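Local coordinates for BepC protein (Bartonella tribocorum, PDB 4WGJ) that probably transfers AMP from ATP to threonine or tyrosine side chains of target proteins, this chain carrying its N-terminal Fic domain, at residues Phe138-Ala143 against Pro203-Phe208; His176-Ser181 against Glu209-Pro214. All coordinates share one frame; numbering follows the deposited sequence. Where two conformers were deposited one is given.

Interaction 1. Residues Phe138-Ala143 against Pro203-Phe208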
# COMPACT_ATOMS: atom_id res chain seq x y z
N PHE A 138 1.22 -12.65 16.22
CA PHE A 138 1.02 -12.26 14.83
C PHE A 138 0.57 -10.81 14.74
O PHE A 138 1.07 -10.06 13.92
CB PHE A 138 -0.00 -13.15 14.12
CG PHE A 138 -0.27 -12.70 12.71
CD1 PHE A 138 0.56 -13.10 11.68
CD2 PHE A 138 -1.32 -11.83 12.43
CE1 PHE A 138 0.34 -12.66 10.38
CE2 PHE A 138 -1.55 -11.40 11.13
CZ PHE A 138 -0.72 -11.81 10.11
N ALA A 139 -0.39 -10.42 15.58
CA ALA A 139 -0.92 -9.06 15.51
C ALA A 139 0.18 -8.03 15.75
O ALA A 139 0.25 -7.00 15.08
CB ALA A 139 -2.05 -8.90 16.52
N GLU A 140 1.05 -8.33 16.71
CA GLU A 140 2.17 -7.45 17.05
C GLU A 140 3.14 -7.29 15.89
O GLU A 140 3.51 -6.17 15.50
CB GLU A 140 2.93 -7.99 18.25
CG GLU A 140 2.70 -7.28 19.54
CD GLU A 140 3.63 -7.81 20.60
OE1 GLU A 140 4.54 -7.05 21.01
OE2 GLU A 140 3.48 -8.98 20.98
N ASN A 141 3.59 -8.42 15.37
CA ASN A 141 4.52 -8.42 14.24
C ASN A 141 3.93 -7.86 12.97
O ASN A 141 4.61 -7.17 12.21
CB ASN A 141 5.03 -9.84 13.99
CG ASN A 141 6.10 -10.26 14.98
OD1 ASN A 141 7.28 -9.95 14.80
ND2 ASN A 141 5.69 -10.92 16.05
N ALA A 142 2.65 -8.14 12.73
CA ALA A 142 1.97 -7.65 11.53
C ALA A 142 1.85 -6.13 11.53
O ALA A 142 1.99 -5.49 10.49
CB ALA A 142 0.58 -8.29 11.39
N ALA A 143 1.60 -5.55 12.71
CA ALA A 143 1.60 -4.09 12.85
C ALA A 143 2.94 -3.49 12.42
O ALA A 143 2.97 -2.47 11.73
CB ALA A 143 1.30 -3.70 14.29
N PRO A 203 -1.75 2.95 18.65
CA PRO A 203 -2.99 2.82 17.89
C PRO A 203 -2.91 1.75 16.80
O PRO A 203 -3.89 1.02 16.57
CB PRO A 203 -3.17 4.21 17.27
CG PRO A 203 -2.55 5.12 18.28
CD PRO A 203 -1.33 4.36 18.75
N MET A 204 -1.76 1.63 16.14
CA MET A 204 -1.62 0.62 15.09
C MET A 204 -1.60 -0.78 15.70
O MET A 204 -2.20 -1.71 15.16
CB MET A 204 -0.36 0.86 14.25
CG MET A 204 -0.29 -0.01 13.01
SD MET A 204 -1.54 0.47 11.80
CE MET A 204 -0.81 1.98 11.16
N LYS A 205 -0.91 -0.94 16.82
CA LYS A 205 -0.91 -2.21 17.54
C LYS A 205 -2.33 -2.62 17.90
O LYS A 205 -2.72 -3.78 17.72
CB LYS A 205 -0.05 -2.12 18.80
CG LYS A 205 1.43 -1.90 18.53
CD LYS A 205 2.07 -3.12 17.90
CE LYS A 205 3.56 -2.88 17.66
NZ LYS A 205 4.18 -4.00 16.92
N ASP A 206 -3.10 -1.66 18.42
CA ASP A 206 -4.48 -1.91 18.79
C ASP A 206 -5.30 -2.31 17.57
O ASP A 206 -6.13 -3.21 17.64
CB ASP A 206 -5.11 -0.68 19.46
CG ASP A 206 -4.52 -0.38 20.83
OD1 ASP A 206 -3.78 -1.23 21.37
OD2 ASP A 206 -4.82 0.70 21.37
N LEU A 207 -5.07 -1.61 16.46
CA LEU A 207 -5.79 -1.87 15.22
C LEU A 207 -5.57 -3.32 14.79
O LEU A 207 -6.52 -4.04 14.49
CB LEU A 207 -5.33 -0.90 14.13
CG LEU A 207 -5.97 -1.06 12.75
CD1 LEU A 207 -7.48 -0.97 12.85
CD2 LEU A 207 -5.44 0.01 11.80
N PHE A 208 -4.32 -3.75 14.76
CA PHE A 208 -4.07 -5.12 14.32
C PHE A 208 -4.57 -6.17 15.31
O PHE A 208 -4.95 -7.26 14.90
CB PHE A 208 -2.58 -5.31 13.98
CG PHE A 208 -2.27 -4.92 12.57
CD1 PHE A 208 -2.13 -3.58 12.22
CD2 PHE A 208 -2.25 -5.87 11.56
CE1 PHE A 208 -1.90 -3.21 10.90
CE2 PHE A 208 -2.03 -5.51 10.24
CZ PHE A 208 -1.86 -4.17 9.91
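Ala139, Ala142 and Ala143 form a small-residue surface on helix 135-152 against which helix 202-211 lays Phe208 and Lys205, a mostly buried helix-helix contact within the Fic domain. The segment axes come within 8.4 Å at an angle of 130°, consistent with short alanine side chains on one partner. Phe208 points its CB toward helix 135-152 and lays one ring face against Ala142 and Ala143. That face takes Ala143 CA in a CH-pi contact, 4.0 Å from the ring centroid, while Ala142 CB lies 3.7 Å from Phe208 CD2. Towards the root of the same side chain, Ala139 O stands 3.5 Å from Phe208 CB. Lys205 borders the other end of the contact: in one of its two conformers the chain bends at chi2 (-69°) and then runs extended, which lays CD 3.7 Å from Ala143 CB and delivers NZ to the carbonyl of Glu140. That bond, Lys205 NZ to Glu140 O at 2.7 Å, arrives with the donor tilted 30° from the carbonyl plane. The ammonium also forms a salt bridge to Asp144, so in this conformer two acceptors of helix 135-152 receive it. Met167 of helix 159-174 touches both Ala142 and Phe208, and Phe146 meets the Phe208 ring. The arrangement is a steeply inclined helix pair, broadly opposed in direction, alanine-lined on one side, in the helical core of a Fic fold.

Interaction 2. Residues His176-Ser181 against Glu209-Pro214. With GLY (glycine), chain E; EDO (1,2-ethanediol), chain C.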
# COMPACT_ATOMS: atom_id res chain seq x y z
N HIS A 176 -3.78 -16.64 9.97
CA HIS A 176 -4.57 -15.64 10.69
C HIS A 176 -5.38 -14.81 9.71
O HIS A 176 -4.84 -14.30 8.74
CB HIS A 176 -3.67 -14.71 11.50
CG HIS A 176 -2.78 -15.42 12.46
ND1 HIS A 176 -3.18 -15.76 13.74
CD2 HIS A 176 -1.51 -15.88 12.32
CE1 HIS A 176 -2.18 -16.38 14.35
NE2 HIS A 176 -1.16 -16.46 13.52
N THR A 177 -6.67 -14.66 9.97
CA THR A 177 -7.47 -13.79 9.13
C THR A 177 -7.28 -12.33 9.53
O THR A 177 -7.38 -11.97 10.71
CB THR A 177 -8.96 -14.16 9.18
OG1 THR A 177 -9.12 -15.46 8.62
CG2 THR A 177 -9.78 -13.16 8.38
N VAL A 178 -7.00 -11.50 8.53
CA VAL A 178 -6.82 -10.07 8.72
C VAL A 178 -7.96 -9.39 7.99
O VAL A 178 -8.05 -9.49 6.76
CB VAL A 178 -5.47 -9.60 8.15
CG1 VAL A 178 -5.32 -8.08 8.30
CG2 VAL A 178 -4.33 -10.35 8.84
N ASP A 179 -8.84 -8.73 8.73
CA ASP A 179 -10.10 -8.27 8.15
C ASP A 179 -10.30 -6.78 8.40
O ASP A 179 -10.52 -6.38 9.54
CB ASP A 179 -11.27 -9.08 8.73
CG ASP A 179 -12.63 -8.56 8.31
OD1 ASP A 179 -12.72 -7.85 7.29
OD2 ASP A 179 -13.62 -8.85 9.01
N PHE A 180 -10.19 -5.97 7.35
CA PHE A 180 -10.32 -4.53 7.49
C PHE A 180 -11.76 -4.01 7.29
O PHE A 180 -11.96 -2.79 7.29
CB PHE A 180 -9.41 -3.81 6.48
CG PHE A 180 -7.93 -4.00 6.73
CD1 PHE A 180 -7.25 -3.18 7.62
CD2 PHE A 180 -7.22 -4.98 6.05
CE1 PHE A 180 -5.89 -3.34 7.84
CE2 PHE A 180 -5.85 -5.15 6.26
CZ PHE A 180 -5.18 -4.33 7.16
N SER A 181 -12.73 -4.91 7.15
CA SER A 181 -14.05 -4.49 6.69
C SER A 181 -14.75 -3.45 7.58
O SER A 181 -15.53 -2.64 7.07
CB SER A 181 -14.97 -5.71 6.50
OG SER A 181 -15.22 -6.39 7.71
N GLU A 209 -4.63 -5.83 16.59
CA GLU A 209 -5.28 -6.71 17.55
C GLU A 209 -6.77 -6.83 17.21
O GLU A 209 -7.37 -7.91 17.31
CB GLU A 209 -5.08 -6.20 18.98
CG GLU A 209 -6.03 -6.80 20.01
CD GLU A 209 -5.86 -8.30 20.15
OE1 GLU A 209 -4.72 -8.78 19.99
OE2 GLU A 209 -6.87 -8.99 20.42
N ASP A 210 -7.36 -5.72 16.76
CA ASP A 210 -8.80 -5.68 16.52
C ASP A 210 -9.22 -6.38 15.22
O ASP A 210 -10.37 -6.81 15.10
CB ASP A 210 -9.30 -4.23 16.50
CG ASP A 210 -9.24 -3.55 17.86
OD1 ASP A 210 -9.29 -4.26 18.89
OD2 ASP A 210 -9.17 -2.30 17.91
N ILE A 211 -8.30 -6.50 14.27
CA ILE A 211 -8.66 -7.03 12.95
C ILE A 211 -8.13 -8.43 12.68
O ILE A 211 -8.46 -9.03 11.66
CB ILE A 211 -8.16 -6.10 11.82
CG1 ILE A 211 -6.64 -6.13 11.73
CG2 ILE A 211 -8.70 -4.68 12.01
CD1 ILE A 211 -6.05 -5.27 10.61
N THR A 212 -7.33 -8.96 13.61
CA THR A 212 -6.73 -10.30 13.47
C THR A 212 -7.56 -11.36 14.20
O THR A 212 -7.88 -11.19 15.37
CB THR A 212 -5.28 -10.30 14.02
OG1 THR A 212 -4.47 -9.46 13.19
CG2 THR A 212 -4.69 -11.70 14.04
N HIS A 213 -7.90 -12.45 13.51
CA HIS A 213 -8.70 -13.53 14.08
C HIS A 213 -8.12 -14.88 13.66
O HIS A 213 -7.50 -14.99 12.61
CB HIS A 213 -10.17 -13.42 13.63
CG HIS A 213 -10.71 -12.03 13.61
ND1 HIS A 213 -11.40 -11.48 14.67
CD2 HIS A 213 -10.66 -11.06 12.66
CE1 HIS A 213 -11.74 -10.24 14.38
NE2 HIS A 213 -11.31 -9.96 13.16
N PRO A 214 -8.34 -15.93 14.47
CA PRO A 214 -7.99 -17.27 13.99
C PRO A 214 -8.70 -17.60 12.68
O PRO A 214 -9.83 -17.15 12.47
CB PRO A 214 -8.46 -18.20 15.12
CG PRO A 214 -9.51 -17.42 15.85
CD PRO A 214 -9.04 -15.98 15.77
N GLY E . -16.02 3.25 6.71
CA GLY E . -16.65 2.06 6.18
C GLY E . -16.02 0.77 6.66
O GLY E . -16.68 -0.09 7.23
OXT GLY E . -14.82 0.55 6.47
C1 EDO C . -13.11 -6.82 12.18
O1 EDO C . -12.02 -7.68 11.81
C2 EDO C . -12.74 -5.37 11.85
O2 EDO C . -12.77 -5.18 10.43
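A short antiparallel two-stranded sheet joins strand 176-178, just after helix 159-174, to strand 212-214, which continues directly from helix 202-211. Thr177 and His213 form its hydrogen-bonded pair: Thr177 N donates to His213 O at 2.8 Å, nearly in line with the carbonyl, and His213 N returns a bond to Thr177 O at 2.9 Å, in the carbonyl plane. Val178 and Thr212 follow as a non-hydrogen-bonded pair. Beyond it, Asp179 N reaches Ile211 O at 3.0 Å, extending the pairing to the last residue of the helix. Ile211 supplies the apolar part. Its CG1 sits between the backbone N and the carbonyl carbon (chi1 69°), and the extended chain carries CD1 over one face of the Phe180 ring, 3.4 Å from Phe180 CE1, and 3.7 Å from Val178 CG1. On the side of Thr177 and His213, a 1,2-ethanediol, probably from the crystallisation liquor, bridges the segments: its O1 lies in the plane of the His213 ring, 2.7 Å from NE2, and both of its hydroxyls donate to Asp179 O. Past the strand, Asp179 OD1 accepts from Ser181 N at 2.9 Å and also from Ser181 OG. The two donors come from the same face of the carboxylate, the backbone one well above its plane, which ties down the turn. Phe180 and Ser181 each line a pocket holding a bound glycine. The whole is an antiparallel two-stranded sheet whose strands are linked through two helices, continued by an Asx turn at the glycine sites.

Overall arrangement
From the N terminus, the chain passes through several helices and a short strand pair before helix 135-152, which supplies residues 138-143 of interaction 1; then come helix 159-174 and strand 176-178. After the turn at 179-181, helix 185-198 leads to helix 202-211. There residues 203-208 return to helix 135-152, closing a loop of 59 intervening residues, and 209-214 close a shorter one of 27 onto 176-181. Because the segments alternate, the two closures cross rather than nest. Their centres lie 10 Å apart, and they touch where the Phe138 ring stacks on His176 and meets Thr212 and Val178. Helix 202-211 serves both, tying the chain's C-terminal end to helix 135-152 and strand 176-178.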